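Long-range contacts in methylxanthine N1-demethylase NdmA (Pseudomonas putida, PDB 6ICN), which removes the N1-methyl group of caffeine and related methylxanthines as formaldehyde, using molecular oxygen and NADH, in the first step of bacterial caffeine degradation: residues Pro54-Val65 with Arg77-Ser88; Trp104-Cys112 with Asn125-Asp133. All coordinates share one frame; numbering follows the deposited sequence.

Interaction 1: residues Pro54-Val65 with Arg77-Ser88; sequences PLAVKLLNEQLV and RDRCAHRSAKLS. With FES (Fe2/s2 (inorganic) cluster), chain D.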
loop_
_atom_site.group_PDB
_atom_site.type_symbol
_atom_site.label_atom_id
_atom_site.label_comp_id
_atom_site.label_asym_id
_atom_site.label_seq_id
_atom_site.Cartn_x
_atom_site.Cartn_y
_atom_site.Cartn_z
ATOM N N PRO A 54 11.775 -24.638 14.665
ATOM C CA PRO A 54 10.355 -24.921 14.921
ATOM C C PRO A 54 9.403 -24.183 13.993
ATOM O O PRO A 54 9.759 -23.160 13.394
ATOM C CB PRO A 54 10.153 -24.419 16.352
ATOM C CG PRO A 54 11.187 -23.256 16.476
ATOM C CD PRO A 54 12.385 -23.797 15.709
ATOM N N LEU A 55 8.182 -24.684 13.903
ATOM C CA LEU A 55 7.129 -24.050 13.115
ATOM C C LEU A 55 5.874 -23.978 13.972
ATOM O O LEU A 55 5.432 -25.003 14.502
ATOM C CB LEU A 55 6.847 -24.843 11.822
ATOM C CG LEU A 55 5.593 -24.427 11.032
ATOM C CD1 LEU A 55 5.781 -22.994 10.522
ATOM C CD2 LEU A 55 5.254 -25.400 9.873
ATOM N N ALA A 56 5.297 -22.777 14.107
ATOM C CA ALA A 56 3.997 -22.629 14.756
ATOM C C ALA A 56 2.884 -23.113 13.830
ATOM O O ALA A 56 2.833 -22.738 12.652
ATOM C CB ALA A 56 3.754 -21.160 15.135
ATOM N N VAL A 57 1.970 -23.922 14.374
ATOM C CA VAL A 57 0.777 -24.362 13.663
ATOM C C VAL A 57 -0.408 -24.237 14.611
ATOM O O VAL A 57 -0.251 -24.104 15.827
ATOM C CB VAL A 57 0.883 -25.806 13.136
ATOM C CG1 VAL A 57 2.108 -25.943 12.214
ATOM C CG2 VAL A 57 0.977 -26.796 14.306
ATOM N N LYS A 58 -1.610 -24.248 14.030
ATOM C CA LYS A 58 -2.852 -24.140 14.791
ATOM C C LYS A 58 -3.815 -25.211 14.320
ATOM O O LYS A 58 -3.984 -25.419 13.113
ATOM C CB LYS A 58 -3.500 -22.748 14.644
ATOM C CG LYS A 58 -4.792 -22.614 15.445
ATOM C CD LYS A 58 -5.427 -21.226 15.264
ATOM C CE LYS A 58 -4.796 -20.201 16.173
ATOM N NZ LYS A 58 -5.467 -18.878 16.006
ATOM N N LEU A 59 -4.432 -25.895 15.278
ATOM C CA LEU A 59 -5.305 -27.024 14.991
ATOM C C LEU A 59 -6.435 -26.989 16.000
ATOM O O LEU A 59 -6.170 -26.995 17.207
ATOM C CB LEU A 59 -4.526 -28.343 15.082
ATOM C CG LEU A 59 -5.397 -29.593 15.082
ATOM C CD1 LEU A 59 -6.148 -29.702 13.767
ATOM C CD2 LEU A 59 -4.501 -30.821 15.269
ATOM N N LEU A 60 -7.677 -26.905 15.511
ATOM C CA LEU A 60 -8.858 -26.845 16.389
ATOM C C LEU A 60 -8.676 -25.802 17.492
ATOM O O LEU A 60 -8.970 -26.053 18.667
ATOM C CB LEU A 60 -9.162 -28.225 16.982
ATOM C CG LEU A 60 -9.531 -29.249 15.912
ATOM C CD1 LEU A 60 -9.463 -30.696 16.442
ATOM C CD2 LEU A 60 -10.913 -28.948 15.353
ATOM N N ASN A 61 -8.142 -24.634 17.110
ATOM C CA ASN A 61 -7.880 -23.481 17.974
ATOM C C ASN A 61 -6.783 -23.706 19.013
ATOM O O ASN A 61 -6.613 -22.861 19.902
ATOM C CB ASN A 61 -9.154 -23.003 18.684
ATOM C CG ASN A 61 -9.253 -21.482 18.744
ATOM O OD1 ASN A 61 -8.733 -20.769 17.876
ATOM N ND2 ASN A 61 -9.908 -20.977 19.785
ATOM N N GLU A 62 -6.020 -24.796 18.923
ATOM C CA GLU A 62 -4.854 -25.002 19.772
ATOM C C GLU A 62 -3.608 -24.449 19.089
ATOM O O GLU A 62 -3.364 -24.753 17.918
ATOM C CB GLU A 62 -4.650 -26.498 20.038
ATOM C CG GLU A 62 -5.798 -27.143 20.772
ATOM C CD GLU A 62 -5.575 -27.157 22.269
ATOM O OE1 GLU A 62 -4.794 -26.317 22.774
ATOM O OE2 GLU A 62 -6.161 -28.030 22.938
ATOM N N GLN A 63 -2.805 -23.687 19.827
ATOM C CA GLN A 63 -1.536 -23.176 19.308
ATOM C C GLN A 63 -0.444 -24.189 19.625
ATOM O O GLN A 63 -0.118 -24.408 20.792
ATOM C CB GLN A 63 -1.212 -21.818 19.915
ATOM C CG GLN A 63 -2.246 -20.766 19.599
ATOM C CD GLN A 63 -1.831 -19.407 20.127
ATOM O OE1 GLN A 63 -1.049 -18.715 19.498
ATOM N NE2 GLN A 63 -2.343 -19.035 21.284
ATOM N N LEU A 64 0.118 -24.794 18.586
ATOM C CA LEU A 64 1.105 -25.853 18.724
ATOM C C LEU A 64 2.402 -25.465 18.029
ATOM O O LEU A 64 2.441 -24.538 17.214
ATOM C CB LEU A 64 0.571 -27.153 18.119
ATOM C CG LEU A 64 -0.834 -27.590 18.545
ATOM C CD1 LEU A 64 -1.283 -28.819 17.772
ATOM C CD2 LEU A 64 -0.896 -27.813 20.054
ATOM N N VAL A 65 3.474 -26.189 18.345
ATOM C CA VAL A 65 4.747 -26.023 17.657
ATOM C C VAL A 65 5.239 -27.396 17.218
ATOM O O VAL A 65 5.145 -28.370 17.978
ATOM C CB VAL A 65 5.773 -25.304 18.561
ATOM C CG1 VAL A 65 5.974 -26.075 19.889
ATOM C CG2 VAL A 65 7.089 -25.086 17.830
ATOM N N ARG A 77 2.574 -28.076 22.858
ATOM C CA ARG A 77 1.899 -26.784 22.970
ATOM C C ARG A 77 2.910 -25.654 22.809
ATOM O O ARG A 77 4.007 -25.689 23.380
ATOM C CB ARG A 77 1.193 -26.652 24.312
ATOM C CG ARG A 77 0.286 -25.430 24.365
ATOM C CD ARG A 77 -0.589 -25.441 25.621
ATOM N NE ARG A 77 -1.181 -26.751 25.896
ATOM C CZ ARG A 77 -2.320 -27.169 25.362
ATOM N NH1 ARG A 77 -2.986 -26.396 24.520
ATOM N NH2 ARG A 77 -2.794 -28.352 25.663
ATOM N N ASP A 78 2.530 -24.620 22.047
ATOM C CA ASP A 78 3.445 -23.517 21.768
ATOM C C ASP A 78 3.461 -22.499 22.915
ATOM O O ASP A 78 3.106 -21.329 22.762
ATOM C CB ASP A 78 3.055 -22.857 20.456
ATOM C CG ASP A 78 4.130 -21.923 19.946
ATOM O OD1 ASP A 78 5.235 -21.922 20.516
ATOM O OD2 ASP A 78 3.852 -21.186 18.975
ATOM N N ARG A 79 3.893 -22.962 24.088
ATOM C CA ARG A 79 3.807 -22.137 25.297
ATOM C C ARG A 79 4.762 -22.707 26.336
ATOM O O ARG A 79 4.515 -23.799 26.864
ATOM C CB ARG A 79 2.381 -22.112 25.826
ATOM C CG ARG A 79 2.190 -21.191 27.018
ATOM C CD ARG A 79 0.731 -21.215 27.492
ATOM N NE ARG A 79 0.627 -20.418 28.699
ATOM C CZ ARG A 79 0.379 -20.893 29.915
ATOM N NH1 ARG A 79 0.138 -22.188 30.112
ATOM N NH2 ARG A 79 0.355 -20.054 30.943
ATOM N N CYS A 80 5.846 -21.982 26.608
ATOM C CA CYS A 80 6.828 -22.437 27.587
ATOM C C CYS A 80 6.233 -22.467 28.993
ATOM O O CYS A 80 5.463 -21.583 29.378
ATOM C CB CYS A 80 8.049 -21.511 27.542
ATOM S SG CYS A 80 9.382 -21.961 28.670
ATOM N N ALA A 81 6.609 -23.494 29.776
ATOM C CA ALA A 81 6.091 -23.631 31.140
ATOM C C ALA A 81 6.588 -22.545 32.085
ATOM O O ALA A 81 5.934 -22.285 33.099
ATOM C CB ALA A 81 6.484 -25.010 31.709
ATOM N N HIS A 82 7.716 -21.896 31.770
ATOM C CA HIS A 82 8.364 -20.937 32.654
ATOM C C HIS A 82 7.593 -19.619 32.697
ATOM O O HIS A 82 6.990 -19.270 33.719
ATOM C CB HIS A 82 9.799 -20.713 32.176
ATOM C CG HIS A 82 10.569 -19.738 33.008
ATOM N ND1 HIS A 82 11.458 -18.841 32.467
ATOM C CD2 HIS A 82 10.588 -19.522 34.341
ATOM C CE1 HIS A 82 12.004 -18.116 33.430
ATOM N NE2 HIS A 82 11.493 -18.513 34.579
ATOM N N ARG A 83 7.612 -18.874 31.584
ATOM C CA ARG A 83 6.938 -17.578 31.522
ATOM C C ARG A 83 6.113 -17.436 30.244
ATOM O O ARG A 83 5.856 -16.310 29.782
ATOM C CB ARG A 83 7.959 -16.428 31.650
ATOM C CG ARG A 83 8.633 -16.356 33.028
ATOM C CD ARG A 83 7.586 -15.991 34.088
ATOM N NE ARG A 83 8.114 -15.713 35.427
ATOM C CZ ARG A 83 8.124 -16.582 36.436
ATOM N NH1 ARG A 83 7.676 -17.826 36.265
ATOM N NH2 ARG A 83 8.568 -16.194 37.633
ATOM N N SER A 84 5.683 -18.549 29.659
ATOM C CA SER A 84 4.643 -18.571 28.634
ATOM C C SER A 84 5.069 -17.965 27.295
ATOM O O SER A 84 4.212 -17.704 26.458
ATOM C CB SER A 84 3.362 -17.871 29.117
ATOM O OG SER A 84 2.902 -18.435 30.334
ATOM N N ALA A 85 6.367 -17.804 27.031
ATOM C CA ALA A 85 6.818 -17.435 25.688
ATOM C C ALA A 85 6.486 -18.534 24.675
ATOM O O ALA A 85 6.318 -19.712 25.017
ATOM C CB ALA A 85 8.326 -17.184 25.666
ATOM N N LYS A 86 6.391 -18.144 23.406
ATOM C CA LYS A 86 6.185 -19.124 22.340
ATOM C C LYS A 86 7.492 -19.839 21.997
ATOM O O LYS A 86 8.479 -19.208 21.572
ATOM C CB LYS A 86 5.591 -18.464 21.095
ATOM C CG LYS A 86 4.137 -18.085 21.283
ATOM C CD LYS A 86 3.439 -17.763 19.966
ATOM C CE LYS A 86 1.965 -17.464 20.233
ATOM N NZ LYS A 86 1.769 -16.129 20.916
ATOM N N LEU A 87 7.500 -21.158 22.204
ATOM C CA LEU A 87 8.601 -22.009 21.769
ATOM C C LEU A 87 8.838 -21.955 20.262
ATOM O O LEU A 87 9.952 -22.264 19.815
ATOM C CB LEU A 87 8.313 -23.458 22.201
ATOM C CG LEU A 87 8.139 -23.620 23.720
ATOM C CD1 LEU A 87 7.701 -25.071 24.026
ATOM C CD2 LEU A 87 9.391 -23.236 24.513
ATOM N N SER A 88 7.835 -21.559 19.471
ATOM C CA SER A 88 8.013 -21.442 18.029
ATOM C C SER A 88 8.941 -20.291 17.647
ATOM O O SER A 88 9.354 -20.215 16.484
ATOM C CB SER A 88 6.656 -21.271 17.335
ATOM O OG SER A 88 5.924 -20.152 17.857
HETATM FE FE1 FES D . 10.729 -20.047 28.257
HETATM FE FE2 FES D . 11.586 -18.552 30.297
HETATM S S1 FES D . 9.699 -18.294 29.105
HETATM S S2 FES D . 12.654 -20.204 29.312
HETATM O O HOH W 1 -1.226 -16.125 21.266
HETATM O O HOH W 2 -2.365 -24.594 22.884
HETATM O O HOH W 3 1.174 -19.819 18.194
HETATM O O HOH W 4 1.534 -21.812 17.726
#
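L64 and R77 form an antiparallel non-hydrogen-bonded pair, their CA atoms 4.4 Å apart, and beside it D78 N gives a nearly straight hydrogen bond to Q63 O (2.9 Å, 173°). There the chain leaves the ladder: D78 centres an inverse gamma turn and leads into the loop where C80 SG and H82 ND1 bind the two irons of the Rieske cluster. The D78 carboxylate ties the loop's return to its start. A short acid suits the place, because with CG anti to the backbone N (chi1 -167°) OD1 accepts from S88 N while the syn lone pair of OD2 takes S88 OG at 2.6 Å. Branched V65 packs against this junction, its CG2 3.8 Å from S88 CA. Nearer the hairpin turn, E62 OE1 meets R77 NH1 in a short salt bridge at the edge of the guanidinium; R32 pairs with the other E62 oxygen. One water bridges Q63 NE2 and K86 NZ, whose stronger partner is S313 of the second subunit. Hairpin 55-59/62-69 forms one edge of the six-stranded antiparallel sheet, strand 62-69 pairing with 72-77, while P54, V65 and L87 all pack on L97 of strand 96-98, joining that sheet to the smaller one.

Interaction 2: residues Trp104-Cys112 with Asn125-Asp133; sequences WQYDTHGAC and NKAKVDRFD. With FES (Fe2/s2 (inorganic) cluster), chain D.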
loop_
_atom_site.group_PDB
_atom_site.type_symbol
_atom_site.label_atom_id
_atom_site.label_comp_id
_atom_site.label_asym_id
_atom_site.label_seq_id
_atom_site.Cartn_x
_atom_site.Cartn_y
_atom_site.Cartn_z
ATOM N N TRP A 104 15.245 -22.491 28.386
ATOM C CA TRP A 104 14.880 -23.839 28.837
ATOM C C TRP A 104 14.818 -24.793 27.644
ATOM O O TRP A 104 14.350 -24.430 26.566
ATOM C CB TRP A 104 13.523 -23.832 29.541
ATOM C CG TRP A 104 13.486 -23.196 30.896
ATOM C CD1 TRP A 104 14.373 -22.293 31.420
ATOM C CD2 TRP A 104 12.494 -23.418 31.906
ATOM N NE1 TRP A 104 13.978 -21.930 32.695
ATOM C CE2 TRP A 104 12.838 -22.622 33.014
ATOM C CE3 TRP A 104 11.348 -24.215 31.974
ATOM C CZ2 TRP A 104 12.066 -22.588 34.184
ATOM C CZ3 TRP A 104 10.585 -24.182 33.134
ATOM C CH2 TRP A 104 10.947 -23.371 34.218
ATOM N N GLN A 105 15.289 -26.030 27.829
ATOM C CA GLN A 105 15.315 -26.997 26.733
ATOM C C GLN A 105 14.341 -28.131 27.012
ATOM O O GLN A 105 14.394 -28.739 28.086
ATOM C CB GLN A 105 16.720 -27.567 26.544
ATOM C CG GLN A 105 17.742 -26.516 26.184
ATOM C CD GLN A 105 19.057 -27.155 25.795
ATOM O OE1 GLN A 105 19.319 -28.307 26.146
ATOM N NE2 GLN A 105 19.888 -26.422 25.064
ATOM N N TYR A 106 13.473 -28.417 26.047
ATOM C CA TYR A 106 12.460 -29.461 26.177
ATOM C C TYR A 106 12.802 -30.672 25.315
ATOM O O TYR A 106 13.164 -30.530 24.139
ATOM C CB TYR A 106 11.088 -28.918 25.779
ATOM C CG TYR A 106 10.604 -27.852 26.719
ATOM C CD1 TYR A 106 9.896 -28.192 27.855
ATOM C CD2 TYR A 106 10.880 -26.500 26.477
ATOM C CE1 TYR A 106 9.437 -27.226 28.741
ATOM C CE2 TYR A 106 10.432 -25.504 27.363
ATOM C CZ TYR A 106 9.708 -25.880 28.492
ATOM O OH TYR A 106 9.233 -24.940 29.398
ATOM N N ASP A 107 12.649 -31.877 25.893
ATOM C CA ASP A 107 12.923 -33.095 25.136
ATOM C C ASP A 107 11.688 -33.536 24.329
ATOM O O ASP A 107 10.648 -32.867 24.302
ATOM C CB ASP A 107 13.443 -34.198 26.078
ATOM C CG ASP A 107 12.408 -34.690 27.089
ATOM O OD1 ASP A 107 11.184 -34.501 26.900
ATOM O OD2 ASP A 107 12.838 -35.342 28.093
ATOM N N THR A 108 11.804 -34.678 23.635
ATOM C CA THR A 108 10.714 -35.146 22.786
ATOM C C THR A 108 9.444 -35.455 23.569
ATOM O O THR A 108 8.375 -35.573 22.959
ATOM C CB THR A 108 11.118 -36.395 22.003
ATOM O OG1 THR A 108 11.440 -37.439 22.935
ATOM C CG2 THR A 108 12.306 -36.107 21.102
ATOM N N HIS A 109 9.525 -35.613 24.891
ATOM C CA HIS A 109 8.339 -35.852 25.701
ATOM C C HIS A 109 7.780 -34.581 26.318
ATOM O O HIS A 109 6.878 -34.656 27.166
ATOM C CB HIS A 109 8.635 -36.896 26.790
ATOM C CG HIS A 109 8.593 -38.308 26.278
ATOM N ND1 HIS A 109 7.411 -38.994 26.082
ATOM C CD2 HIS A 109 9.585 -39.154 25.906
ATOM C CE1 HIS A 109 7.679 -40.202 25.611
ATOM N NE2 HIS A 109 8.991 -40.325 25.500
ATOM N N GLY A 110 8.271 -33.414 25.895
ATOM C CA GLY A 110 7.821 -32.176 26.494
ATOM C C GLY A 110 8.397 -31.874 27.862
ATOM O O GLY A 110 7.928 -30.938 28.512
ATOM N N ALA A 111 9.402 -32.633 28.325
ATOM C CA ALA A 111 9.983 -32.424 29.646
ATOM C C ALA A 111 11.180 -31.482 29.571
ATOM O O ALA A 111 12.044 -31.649 28.709
ATOM C CB ALA A 111 10.431 -33.760 30.250
ATOM N N CYS A 112 11.245 -30.517 30.489
ATOM C CA CYS A 112 12.408 -29.637 30.529
ATOM C C CYS A 112 13.608 -30.393 31.086
ATOM O O CYS A 112 13.504 -31.041 32.134
ATOM C CB CYS A 112 12.150 -28.399 31.384
ATOM S SG CYS A 112 13.584 -27.307 31.486
ATOM N N ASN A 125 9.407 -30.056 39.106
ATOM C CA ASN A 125 8.585 -31.151 38.625
ATOM C C ASN A 125 7.590 -30.698 37.562
ATOM O O ASN A 125 7.296 -31.450 36.628
ATOM C CB ASN A 125 7.861 -31.788 39.810
ATOM C CG ASN A 125 7.020 -32.962 39.401
ATOM O OD1 ASN A 125 7.547 -33.988 38.960
ATOM N ND2 ASN A 125 5.712 -32.829 39.537
ATOM N N LYS A 126 7.067 -29.481 37.672
ATOM C CA LYS A 126 6.060 -29.030 36.723
ATOM C C LYS A 126 6.660 -28.386 35.474
ATOM O O LYS A 126 5.904 -27.882 34.636
ATOM C CB LYS A 126 5.103 -28.056 37.417
ATOM C CG LYS A 126 4.067 -28.795 38.252
ATOM C CD LYS A 126 3.334 -27.879 39.208
ATOM C CE LYS A 126 2.424 -28.688 40.146
ATOM N NZ LYS A 126 1.518 -29.603 39.391
ATOM N N ALA A 127 7.987 -28.409 35.320
ATOM C CA ALA A 127 8.648 -27.796 34.162
ATOM C C ALA A 127 8.537 -28.750 32.974
ATOM O O ALA A 127 9.444 -29.529 32.652
ATOM C CB ALA A 127 10.101 -27.449 34.478
ATOM N N LYS A 128 7.379 -28.698 32.324
ATOM C CA LYS A 128 7.067 -29.546 31.187
ATOM C C LYS A 128 5.914 -28.903 30.433
ATOM O O LYS A 128 5.139 -28.123 30.997
ATOM C CB LYS A 128 6.697 -30.970 31.624
ATOM C CG LYS A 128 5.603 -31.023 32.654
ATOM C CD LYS A 128 5.271 -32.474 32.983
ATOM C CE LYS A 128 4.085 -32.598 33.938
ATOM N NZ LYS A 128 4.507 -32.408 35.356
ATOM N N VAL A 129 5.802 -29.256 29.161
ATOM C CA VAL A 129 4.686 -28.803 28.339
ATOM C C VAL A 129 4.014 -30.020 27.724
ATOM O O VAL A 129 4.636 -31.075 27.558
ATOM C CB VAL A 129 5.157 -27.809 27.246
ATOM C CG1 VAL A 129 5.852 -26.610 27.881
ATOM C CG2 VAL A 129 6.081 -28.501 26.269
ATOM N N ASP A 130 2.729 -29.878 27.381
ATOM C CA ASP A 130 1.996 -30.987 26.774
ATOM C C ASP A 130 2.573 -31.312 25.404
ATOM O O ASP A 130 2.920 -30.411 24.637
ATOM C CB ASP A 130 0.509 -30.657 26.607
ATOM C CG ASP A 130 -0.235 -30.560 27.922
ATOM O OD1 ASP A 130 0.212 -31.134 28.938
ATOM O OD2 ASP A 130 -1.290 -29.902 27.926
ATOM N N ARG A 131 2.702 -32.604 25.105
ATOM C CA ARG A 131 3.069 -33.040 23.770
ATOM C C ARG A 131 1.955 -33.910 23.206
ATOM O O ARG A 131 1.084 -34.397 23.936
ATOM C CB ARG A 131 4.423 -33.779 23.749
ATOM C CG ARG A 131 4.514 -35.042 24.577
ATOM C CD ARG A 131 4.521 -36.268 23.672
ATOM N NE ARG A 131 3.214 -36.906 23.682
ATOM C CZ ARG A 131 2.757 -37.743 22.754
ATOM N NH1 ARG A 131 3.485 -38.068 21.687
ATOM N NH2 ARG A 131 1.539 -38.248 22.896
ATOM N N PHE A 132 1.963 -34.059 21.887
ATOM C CA PHE A 132 0.868 -34.693 21.170
ATOM C C PHE A 132 1.423 -35.642 20.129
ATOM O O PHE A 132 2.479 -35.390 19.532
ATOM C CB PHE A 132 -0.032 -33.648 20.476
ATOM C CG PHE A 132 -0.563 -32.625 21.417
ATOM C CD1 PHE A 132 -1.712 -32.878 22.159
ATOM C CD2 PHE A 132 0.123 -31.438 21.634
ATOM C CE1 PHE A 132 -2.186 -31.943 23.060
ATOM C CE2 PHE A 132 -0.331 -30.512 22.542
ATOM C CZ PHE A 132 -1.501 -30.761 23.255
ATOM N N ASP A 133 0.685 -36.731 19.903
ATOM C CA ASP A 133 1.020 -37.656 18.832
ATOM C C ASP A 133 1.220 -36.902 17.523
ATOM O O ASP A 133 0.365 -36.104 17.108
ATOM C CB ASP A 133 -0.077 -38.718 18.677
ATOM C CG ASP A 133 0.074 -39.865 19.685
ATOM O OD1 ASP A 133 0.719 -39.659 20.731
ATOM O OD2 ASP A 133 -0.455 -40.969 19.422
HETATM FE FE1 FES D . 10.729 -20.047 28.257
HETATM FE FE2 FES D . 11.586 -18.552 30.297
HETATM S S1 FES D . 9.699 -18.294 29.105
HETATM S S2 FES D . 12.654 -20.204 29.312
HETATM O O HOH W 5 6.659 -36.775 21.354
HETATM O O HOH W 6 4.937 -33.312 28.950
#
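A127 pushes its methyl group into a hollow between W104 and C112: CB lies 3.6 Å from W104 CZ3 and 3.8 Å from C112 CB, a small bump that fits between the indole and the cysteine. Backbone bonds on both sides of the single A111-K128 bridge hold the fit, C112 N to A127 O (3.0 Å) and V129 N to G110 O (2.8 Å), the latter in the carbonyl plane. Next along, V129 is the bump. Its CG1 reaches Y106 CE1 at 3.7 Å, the two side chains crossing at about a right angle, while K128 CA meets the edge of the ring. G110 brings no side chain to this part of the turn: at its positive phi (76°) a beta carbon would strike V129 O, which calls for glycine. D107 shapes that turn, its OD1 taking H109 N and A111 N from opposite faces of the carboxylate plane. R131 lays CG against H109 O (3.5 Å) and carries its guanidinium on to D133 OD1. The indole of W104 spreads one face over cluster sulfur S2, 3.4 Å from CD1, and stacks on H82; an alanine here would probably take away the ring face over S2 and the stacking partner of H82, and leave a gap beside the A127 methyl. Strand 105-106 belongs to the four-stranded sheet, through Y106 with L97, and strand 131-137 to the six-stranded one beside 72-77, where V129 packs on M76; W104 also touches V326 of the second subunit.

How the interactions relate
Both contacts are partly buried and lie in the Rieske domain, their centres about 12 Å apart, each joining the six-stranded sheet to the cluster-binding part. Interaction 1 is the more polar: buried D78, a salt bridge and several waters link its segments, and it supplies two cluster ligands. Interaction 2 relies on backbone bonds and on close apolar fits, touching the cluster through an aromatic face rather than a metal bond. They meet directly. R77 and D130 form a salt bridge on the sheet side, and Y106 OH, 3.0 Å from A81 N, probably hydrogen-bonds to the loop bearing C80 and H82. The second subunit touches both, more extensively at interaction 1.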